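Local coordinates for manganese-binding protein (Chlamydia trachomatis, PDB 6NSI) that binds iron, manganese and nickel ions, with a preference for ferrous iron, and hands them to the membrane permease of an ABC importer, at residues C12-R17 with A112-M117; G60-A65 with K69-N74; I195-L200 with Q234-K239; T276-E279 with T284-E287. One frame throughout, in Å; residues are numbered along the deposited sequence.

Contact 1 (C12-R17 with A112-M117); sequences CDCVSR and AAVKEM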
# COMPACT_ATOMS: atom_id res chain seq x y z
N CYS A 12 10.49 -2.62 4.36
CA CYS A 12 11.86 -3.14 4.39
C CYS A 12 12.70 -2.64 3.22
O CYS A 12 13.89 -2.34 3.39
CB CYS A 12 11.87 -4.66 4.41
SG CYS A 12 13.51 -5.32 4.89
N ASP A 13 12.12 -2.57 2.03
CA ASP A 13 12.92 -2.19 0.87
C ASP A 13 13.33 -0.73 0.91
O ASP A 13 14.33 -0.37 0.28
CB ASP A 13 12.15 -2.49 -0.41
CG ASP A 13 11.93 -3.98 -0.60
OD1 ASP A 13 12.46 -4.78 0.20
OD2 ASP A 13 11.21 -4.34 -1.55
N CYS A 14 12.60 0.10 1.64
CA CYS A 14 13.02 1.49 1.81
C CYS A 14 14.07 1.62 2.91
O CYS A 14 15.05 2.34 2.74
CB CYS A 14 11.80 2.37 2.11
SG CYS A 14 10.47 2.31 0.82
N VAL A 15 13.87 0.92 4.04
CA VAL A 15 14.88 0.93 5.11
C VAL A 15 16.23 0.47 4.56
O VAL A 15 17.26 1.09 4.81
CB VAL A 15 14.42 0.05 6.29
CG1 VAL A 15 15.54 -0.05 7.33
CG2 VAL A 15 13.18 0.63 6.95
N SER A 16 16.22 -0.64 3.80
CA SER A 16 17.47 -1.21 3.30
C SER A 16 18.20 -0.25 2.37
O SER A 16 19.44 -0.29 2.29
CB SER A 16 17.20 -2.53 2.59
OG SER A 16 16.55 -3.44 3.46
N ARG A 17 17.46 0.61 1.66
CA ARG A 17 18.08 1.59 0.78
C ARG A 17 18.75 2.70 1.58
O ARG A 17 19.79 3.22 1.16
CB ARG A 17 17.04 2.18 -0.19
CG ARG A 17 16.82 1.39 -1.48
CD ARG A 17 17.92 1.66 -2.51
NE ARG A 17 17.59 2.70 -3.49
CZ ARG A 17 18.15 3.91 -3.54
NH1 ARG A 17 19.07 4.26 -2.65
NH2 ARG A 17 17.78 4.78 -4.48
N ALA A 112 7.12 10.62 2.51
CA ALA A 112 7.12 11.13 3.87
C ALA A 112 7.40 10.01 4.88
O ALA A 112 8.16 10.21 5.84
CB ALA A 112 5.79 11.80 4.18
N ALA A 113 6.79 8.84 4.68
CA ALA A 113 7.10 7.68 5.52
C ALA A 113 8.59 7.37 5.49
O ALA A 113 9.21 7.13 6.53
CB ALA A 113 6.30 6.46 5.04
N VAL A 114 9.19 7.37 4.30
CA VAL A 114 10.62 7.10 4.20
C VAL A 114 11.42 8.18 4.92
O VAL A 114 12.46 7.89 5.53
CB VAL A 114 11.02 6.95 2.73
CG1 VAL A 114 12.52 6.94 2.57
CG2 VAL A 114 10.41 5.65 2.17
N LYS A 115 10.91 9.41 4.93
CA LYS A 115 11.59 10.51 5.65
C LYS A 115 11.65 10.14 7.13
O LYS A 115 12.67 10.38 7.73
CB LYS A 115 10.88 11.85 5.44
CG LYS A 115 11.82 13.03 5.29
CD LYS A 115 11.13 14.32 4.95
CE LYS A 115 10.19 14.15 3.78
NZ LYS A 115 10.92 13.93 2.51
N GLU A 116 10.58 9.58 7.67
CA GLU A 116 10.57 9.17 9.07
C GLU A 116 11.49 7.98 9.31
O GLU A 116 12.16 7.91 10.34
CB GLU A 116 9.14 8.84 9.51
CG GLU A 116 8.17 9.99 9.36
CD GLU A 116 8.55 11.18 10.21
OE1 GLU A 116 8.95 10.98 11.38
OE2 GLU A 116 8.47 12.31 9.70
N MET A 117 11.52 7.03 8.37
CA MET A 117 12.47 5.93 8.46
C MET A 117 13.90 6.45 8.60
O MET A 117 14.63 6.06 9.52
CB MET A 117 12.38 5.03 7.23
CG MET A 117 11.00 4.39 6.98
SD MET A 117 11.14 3.34 5.52
CE MET A 117 9.45 3.35 4.89

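Contact 2 (G60-A65 with K69-N74); sequences GLEHSA and KHLEGN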
# COMPACT_ATOMS: atom_id res chain seq x y z
N GLY A 60 -3.40 0.27 12.16
CA GLY A 60 -4.08 -1.01 12.29
C GLY A 60 -3.56 -2.15 11.45
O GLY A 60 -4.19 -3.22 11.44
N LEU A 61 -2.44 -1.99 10.73
CA LEU A 61 -1.99 -3.06 9.86
C LEU A 61 -1.44 -4.24 10.65
O LEU A 61 -1.58 -5.40 10.23
CB LEU A 61 -0.92 -2.55 8.89
CG LEU A 61 -0.56 -3.58 7.82
CD1 LEU A 61 -1.79 -3.90 6.95
CD2 LEU A 61 0.60 -3.04 6.98
N GLU A 62 -0.79 -3.97 11.77
CA GLU A 62 -0.25 -5.01 12.66
C GLU A 62 -1.23 -5.30 13.79
O GLU A 62 -0.88 -5.25 14.96
CB GLU A 62 1.11 -4.57 13.20
CG GLU A 62 2.20 -4.37 12.12
CD GLU A 62 2.30 -2.92 11.59
OE1 GLU A 62 1.73 -1.99 12.22
OE2 GLU A 62 2.95 -2.71 10.55
N HIS A 63 -2.49 -5.60 13.46
CA HIS A 63 -3.56 -5.61 14.45
C HIS A 63 -3.87 -6.98 15.03
O HIS A 63 -4.75 -7.10 15.89
CB HIS A 63 -4.84 -5.00 13.85
CG HIS A 63 -5.71 -6.00 13.15
ND1 HIS A 63 -6.63 -6.79 13.81
CD2 HIS A 63 -5.81 -6.32 11.84
CE1 HIS A 63 -7.25 -7.56 12.94
NE2 HIS A 63 -6.78 -7.30 11.74
N SER A 64 -3.17 -8.03 14.59
CA SER A 64 -3.36 -9.35 15.18
C SER A 64 -2.92 -9.37 16.64
O SER A 64 -2.04 -8.62 17.06
CB SER A 64 -2.56 -10.38 14.39
OG SER A 64 -1.23 -10.48 14.87
N ALA A 65 -3.59 -10.23 17.42
CA ALA A 65 -3.30 -10.34 18.85
C ALA A 65 -1.84 -10.71 19.10
O ALA A 65 -1.26 -10.29 20.11
CB ALA A 65 -4.22 -11.37 19.49
N LYS A 69 0.68 -7.92 21.23
CA LYS A 69 1.40 -8.27 22.46
C LYS A 69 2.83 -7.74 22.43
O LYS A 69 3.32 -7.17 23.41
CB LYS A 69 1.45 -9.79 22.68
CG LYS A 69 0.12 -10.52 22.71
CD LYS A 69 0.30 -12.05 22.94
CE LYS A 69 1.47 -12.65 22.13
NZ LYS A 69 1.10 -13.82 21.24
N HIS A 70 3.50 -7.94 21.29
CA HIS A 70 4.93 -7.70 21.17
C HIS A 70 5.27 -6.28 20.74
O HIS A 70 6.40 -5.84 20.96
CB HIS A 70 5.54 -8.69 20.18
CG HIS A 70 5.52 -10.11 20.65
ND1 HIS A 70 4.39 -10.90 20.60
CD2 HIS A 70 6.49 -10.87 21.20
CE1 HIS A 70 4.67 -12.10 21.09
NE2 HIS A 70 5.94 -12.11 21.46
N LEU A 71 4.33 -5.55 20.14
CA LEU A 71 4.62 -4.24 19.58
C LEU A 71 4.11 -3.09 20.44
O LEU A 71 4.77 -2.04 20.51
CB LEU A 71 4.02 -4.11 18.18
CG LEU A 71 4.52 -5.05 17.08
CD1 LEU A 71 3.81 -4.74 15.75
CD2 LEU A 71 6.03 -4.97 16.95
N GLU A 72 2.95 -3.25 21.07
CA GLU A 72 2.38 -2.20 21.91
C GLU A 72 3.25 -2.03 23.15
O GLU A 72 3.46 -2.99 23.90
CB GLU A 72 0.93 -2.54 22.26
CG GLU A 72 -0.04 -2.29 21.08
CD GLU A 72 -1.46 -2.83 21.29
OE1 GLU A 72 -1.69 -3.62 22.23
OE2 GLU A 72 -2.36 -2.47 20.49
N GLY A 73 3.78 -0.83 23.36
CA GLY A 73 4.65 -0.56 24.48
C GLY A 73 6.11 -0.93 24.28
O GLY A 73 6.91 -0.80 25.22
N ASN A 74 6.47 -1.39 23.09
CA ASN A 74 7.84 -1.78 22.79
C ASN A 74 8.64 -0.55 22.38
O ASN A 74 8.32 0.08 21.37
CB ASN A 74 7.84 -2.82 21.67
CG ASN A 74 9.18 -3.47 21.50
OD1 ASN A 74 10.22 -2.82 21.57
ND2 ASN A 74 9.17 -4.78 21.26

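Contact 3 (I195-L200 with Q234-K239); sequences ISPEGL and QDALRK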
# COMPACT_ATOMS: atom_id res chain seq x y z
N ILE A 195 -13.96 1.07 -5.95
CA ILE A 195 -14.88 0.17 -5.24
C ILE A 195 -14.26 -1.22 -5.21
O ILE A 195 -13.42 -1.57 -6.04
CB ILE A 195 -16.29 0.14 -5.89
CG1 ILE A 195 -17.34 -0.36 -4.87
CG2 ILE A 195 -16.29 -0.77 -7.11
CD1 ILE A 195 -18.77 -0.20 -5.33
N SER A 196 -14.70 -2.04 -4.25
CA SER A 196 -14.21 -3.40 -4.11
C SER A 196 -15.23 -4.17 -3.29
O SER A 196 -15.89 -3.59 -2.42
CB SER A 196 -12.82 -3.45 -3.44
OG SER A 196 -12.83 -2.87 -2.15
N PRO A 197 -15.43 -5.46 -3.57
CA PRO A 197 -16.41 -6.23 -2.79
C PRO A 197 -15.95 -6.49 -1.36
O PRO A 197 -16.78 -6.60 -0.45
CB PRO A 197 -16.57 -7.53 -3.59
CG PRO A 197 -15.27 -7.69 -4.32
CD PRO A 197 -14.73 -6.28 -4.58
N GLU A 198 -14.65 -6.58 -1.15
CA GLU A 198 -14.06 -6.72 0.17
C GLU A 198 -13.63 -5.36 0.70
O GLU A 198 -13.23 -4.48 -0.07
CB GLU A 198 -12.87 -7.68 0.10
CG GLU A 198 -12.16 -7.94 1.44
CD GLU A 198 -13.04 -8.67 2.43
OE1 GLU A 198 -13.86 -7.98 3.10
OE2 GLU A 198 -12.91 -9.91 2.52
N GLY A 199 -13.69 -5.19 2.03
CA GLY A 199 -13.32 -3.94 2.67
C GLY A 199 -11.82 -3.78 2.86
O GLY A 199 -11.01 -4.24 2.04
N LEU A 200 -11.37 -3.17 3.96
CA LEU A 200 -9.92 -2.92 4.20
C LEU A 200 -9.07 -4.18 4.49
O LEU A 200 -7.89 -4.15 4.22
CB LEU A 200 -9.79 -1.92 5.36
CG LEU A 200 -10.26 -0.49 5.10
CD1 LEU A 200 -10.20 0.34 6.36
CD2 LEU A 200 -9.48 0.18 4.01
N GLN A 234 -9.87 -14.90 -5.37
CA GLN A 234 -10.45 -14.29 -6.57
C GLN A 234 -11.92 -14.61 -6.78
O GLN A 234 -12.50 -14.13 -7.77
CB GLN A 234 -9.66 -14.73 -7.79
CG GLN A 234 -8.19 -14.31 -7.72
CD GLN A 234 -7.32 -14.98 -8.76
OE1 GLN A 234 -7.77 -15.31 -9.86
NE2 GLN A 234 -6.06 -15.21 -8.40
N ASP A 235 -12.55 -15.38 -5.89
CA ASP A 235 -13.93 -15.82 -6.10
C ASP A 235 -14.87 -14.63 -6.33
O ASP A 235 -15.64 -14.62 -7.29
CB ASP A 235 -14.42 -16.66 -4.91
CG ASP A 235 -13.69 -18.01 -4.77
OD1 ASP A 235 -12.88 -18.37 -5.66
OD2 ASP A 235 -13.93 -18.70 -3.74
N ALA A 236 -14.79 -13.60 -5.48
CA ALA A 236 -15.77 -12.52 -5.54
C ALA A 236 -15.70 -11.76 -6.87
O ALA A 236 -16.73 -11.53 -7.53
CB ALA A 236 -15.57 -11.56 -4.36
N LEU A 237 -14.50 -11.36 -7.29
CA LEU A 237 -14.41 -10.65 -8.57
C LEU A 237 -14.81 -11.56 -9.72
O LEU A 237 -15.41 -11.10 -10.69
CB LEU A 237 -12.99 -10.08 -8.77
CG LEU A 237 -12.62 -8.74 -8.10
CD1 LEU A 237 -11.12 -8.36 -8.32
CD2 LEU A 237 -13.54 -7.58 -8.52
N ARG A 238 -14.50 -12.86 -9.64
CA ARG A 238 -14.91 -13.73 -10.73
C ARG A 238 -16.43 -13.85 -10.81
O ARG A 238 -16.99 -13.86 -11.91
CB ARG A 238 -14.25 -15.11 -10.60
CG ARG A 238 -12.76 -15.08 -10.95
CD ARG A 238 -12.32 -16.32 -11.72
NE ARG A 238 -11.13 -16.06 -12.54
CZ ARG A 238 -9.91 -15.89 -12.05
NH1 ARG A 238 -9.73 -15.96 -10.73
NH2 ARG A 238 -8.87 -15.66 -12.85
N LYS A 239 -17.11 -13.89 -9.65
CA LYS A 239 -18.58 -13.87 -9.62
C LYS A 239 -19.13 -12.56 -10.15
O LYS A 239 -20.12 -12.55 -10.90
CB LYS A 239 -19.12 -14.08 -8.21
CG LYS A 239 -18.78 -15.39 -7.54
CD LYS A 239 -19.27 -15.35 -6.10
CE LYS A 239 -18.90 -16.62 -5.33
NZ LYS A 239 -18.74 -17.81 -6.23

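Contact 4 (T276-E279 with T284-E287); sequences TITE and TVLE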
# COMPACT_ATOMS: atom_id res chain seq x y z
N THR A 276 -0.03 -1.29 -15.12
CA THR A 276 -1.22 -2.11 -15.27
C THR A 276 -2.49 -1.25 -15.26
O THR A 276 -3.33 -1.35 -16.16
CB THR A 276 -1.24 -3.17 -14.17
OG1 THR A 276 -0.06 -3.97 -14.29
CG2 THR A 276 -2.50 -4.09 -14.28
N ILE A 277 -2.64 -0.38 -14.26
CA ILE A 277 -3.87 0.41 -14.17
C ILE A 277 -3.97 1.37 -15.35
O ILE A 277 -5.04 1.51 -15.97
CB ILE A 277 -3.93 1.12 -12.81
CG1 ILE A 277 -4.11 0.06 -11.71
CG2 ILE A 277 -5.05 2.22 -12.78
CD1 ILE A 277 -4.15 0.63 -10.33
N THR A 278 -2.87 2.04 -15.71
CA THR A 278 -2.90 2.99 -16.82
C THR A 278 -3.29 2.31 -18.13
O THR A 278 -4.18 2.78 -18.85
CB THR A 278 -1.54 3.70 -16.97
OG1 THR A 278 -1.20 4.35 -15.74
CG2 THR A 278 -1.58 4.77 -18.07
N GLU A 279 -2.65 1.17 -18.44
CA GLU A 279 -2.91 0.53 -19.72
C GLU A 279 -4.33 -0.02 -19.80
O GLU A 279 -5.00 0.13 -20.83
CB GLU A 279 -1.90 -0.60 -19.97
CG GLU A 279 -0.58 -0.14 -20.55
CD GLU A 279 0.43 -1.27 -20.67
OE1 GLU A 279 0.07 -2.44 -20.40
OE2 GLU A 279 1.59 -0.98 -21.04
N THR A 284 -1.86 5.92 -21.49
CA THR A 284 -0.58 5.59 -22.11
C THR A 284 0.53 5.86 -21.10
O THR A 284 0.61 6.97 -20.55
CB THR A 284 -0.34 6.40 -23.40
OG1 THR A 284 -1.45 6.23 -24.29
CG2 THR A 284 0.96 5.97 -24.09
N VAL A 285 1.36 4.86 -20.86
CA VAL A 285 2.42 4.96 -19.86
C VAL A 285 3.56 5.82 -20.41
O VAL A 285 4.09 5.54 -21.49
CB VAL A 285 2.92 3.55 -19.48
CG1 VAL A 285 4.08 3.65 -18.52
CG2 VAL A 285 1.78 2.70 -18.91
N LEU A 286 3.93 6.85 -19.67
CA LEU A 286 5.09 7.65 -20.05
C LEU A 286 6.38 6.84 -19.90
O LEU A 286 6.49 5.96 -19.04
CB LEU A 286 5.16 8.91 -19.20
CG LEU A 286 4.38 10.11 -19.74
CD1 LEU A 286 2.86 9.85 -19.70
CD2 LEU A 286 4.76 11.36 -18.96
N GLU A 287 7.36 7.14 -20.75
CA GLU A 287 8.64 6.43 -20.66
C GLU A 287 9.48 6.98 -19.51
O GLU A 287 10.12 6.21 -18.78
CB GLU A 287 9.42 6.53 -21.98
CG GLU A 287 8.58 6.36 -23.24
CD GLU A 287 8.71 4.97 -23.89
OE1 GLU A 287 7.91 4.68 -24.81
OE2 GLU A 287 9.60 4.18 -23.48

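Contact 1 (C12-R17 with A112-M117)
Cys14 and Met117 meet in a buried helix-helix contact of the N-terminal lobe of this solute-binding protein. The axes of the two segments approach to 9.9 Å and cross at -50°, and everything that touches is apolar or sulfur. Met117 SD settles between two neighbours on the other helix, 3.6 Å from Cys14 CB and 3.7 Å from Val15 CG2; beyond CG the methionine chain is extended, which carries the thioether across to helix 9-19, where it crosses the valine side chain at about a right angle. Val114 brings only its CG2 branch, which lies 3.6 Å from Cys14 CB and equally close to Cys14 SG, so the cysteine is touched on both of its side-chain atoms. The outer sides of the two helices are polar and more open to solvent: Lys115 is exposed, while Arg17 and Glu116 are partly exposed and reach salt bridges with Glu142 and Lys87. Ser16, also partly exposed, turns its OG back to Cys12 O, 2.9 Å away, and its own N reaches that carbonyl from the opposite face. Around this core, Trp110 lies on Cys14 and Met117, strand 24-27 packs on Val15, helix 80-85 reaches Met117 through Leu80, and helix 129-154 flanks Val114.

Contact 2 (G60-A65 with K69-N74)
A loop running into an N-capped helix makes this contact: residues 60-65 follow strand 54-56 of the parallel sheet and lead into helix 65-71, whose C-terminal end folds back over the loop. Glu62 and Leu71 meet between loop and helix end, their side chains crossing at about a right angle. Leu71 CD1 lies 3.7 Å from Glu62 CB and 4.0 Å from Glu62 CG, so the leucine methyl rests on the aliphatic root of the glutamate. The carboxylate turns off that path because the chain is bent at its second torsion (chi2 93°), and its two oxygens take the backbone N-H groups of Asn57 and Gly58, just after the strand. This pins the loop to the strand end while Leu71 itself packs on Ile54, Cys56 and Met48. The side chain of Glu62 is about 11 Å from the bound iron(III), near the site without being a ligand. At the start of the helix Ser64 is the N-cap, its OG bonded to Leu67 N, and the first turn is closed by Lys69 N to Ala65 O at 3.3 Å. Beyond the helix, residues 71-74 form a type II beta turn with Gly73 at positive phi. The turn returns Asn74 to the helix end, where Asn74 ND2 donates to His70 O over 3.0 Å, nearly straight (167°) and in the asparagine amide plane.

Contact 3 (I195-L200 with Q234-K239)
Pro197 and Ala236 form the first shell of this contact, in which the loop after strand 194-195 packs against the first turn of helix 235-242 in the C-terminal lobe of the solute-binding fold. The touch is apolar and small: Pro197 CG lies 3.9 Å from Ala236 CB, the ring carbon resting on the methyl. Leu237 adds a more distant contact, its CD2 lying 4.3 Å from Pro197 CD, so the outer part of the ring faces two successive residues of the helix. The next shell closes round this group. Val214 touches Pro197 and Ile211 touches Ala236, both from helix 208-221; the proline is buried between the two helices, and strand 164-165 lies behind Leu237 through Val165. Further out, the backbone of Ile195 is hydrogen-bonded to Leu164 and Thr166, and Ser196 O accepts from Arg213, which fixes the chain just before the proline. The side chain of Pro197 is about 7 Å from that of the iron ligand His168 and about 12 Å from the iron, so the contact lies near the metal site. After the proline the loop is held by its own polar groups. Ser196 OG donates to Glu198 O, two residues on, at 2.7 Å, and Gly199 N gives its hydrogen to Glu198 OE1 over 3.0 Å, using the anti lone pair of that carboxylate oxygen.

Contact 4 (T276-E279 with T284-E287)
Thr278 meets Thr284 and Val285 where the C-terminal tail of this solute-binding protein turns back after its last helix, 266-280, and packs on that helix. Followed outward, the threonine begins with CB, which lies 4.0 Å from Val285 CG2. There the side chain forks. The methyl CG2, placed anti to the backbone N (chi1 -57° for OG1), runs to the tail and sits 3.6 Å from Thr284 N and 3.8 Å from Thr284 C, resting on the backbone of Thr284, whose CB is directed away from the helix; it also touches Val285 CG2. The hydroxyl OG1 takes the other branch and turns back into its own helix, hydrogen-bonding to Val274 O one turn earlier, so the polar tip of this buried residue is satisfied while its methyl serves the contact. Thr284 N finds its hydrogen-bond partner in Thr156 OG1, a residue that also touches the Thr278 side chain. Along the tail, helix 129-154 takes over: Trp149 packs on Val285 and hydrogen-bonds through NE1 to Leu286 O, while Ser153 OG pairs with Leu286 N. The tail thus lies across two helices. Glu279 lies on its exposed border, as does Thr284; the glutamate chain stays extended beyond CG, and its aliphatic part makes the contact, Glu279 CG lying 4.0 Å from Val285 CG2.

In the fold
From the N terminus, helix 9-19 is met again 95 residues later by helix 107-124, and contact 1 closes that long loop. Contact 2 is nested within it, a short local closure that joins the loop after strand 54-56 to the end of helix 65-71; it lies about 20 Å from contact 1, centre to centre. The chain then passes along helix 129-154 before contact 3 ties the loop after strand 194-195 to helix 235-242, on the opposite side of the chain's centre from contact 1. Contact 4 comes last, folding the C-terminal tail onto helix 266-280. Contacts 3 and 4 follow in series after the nested pair, and none cross.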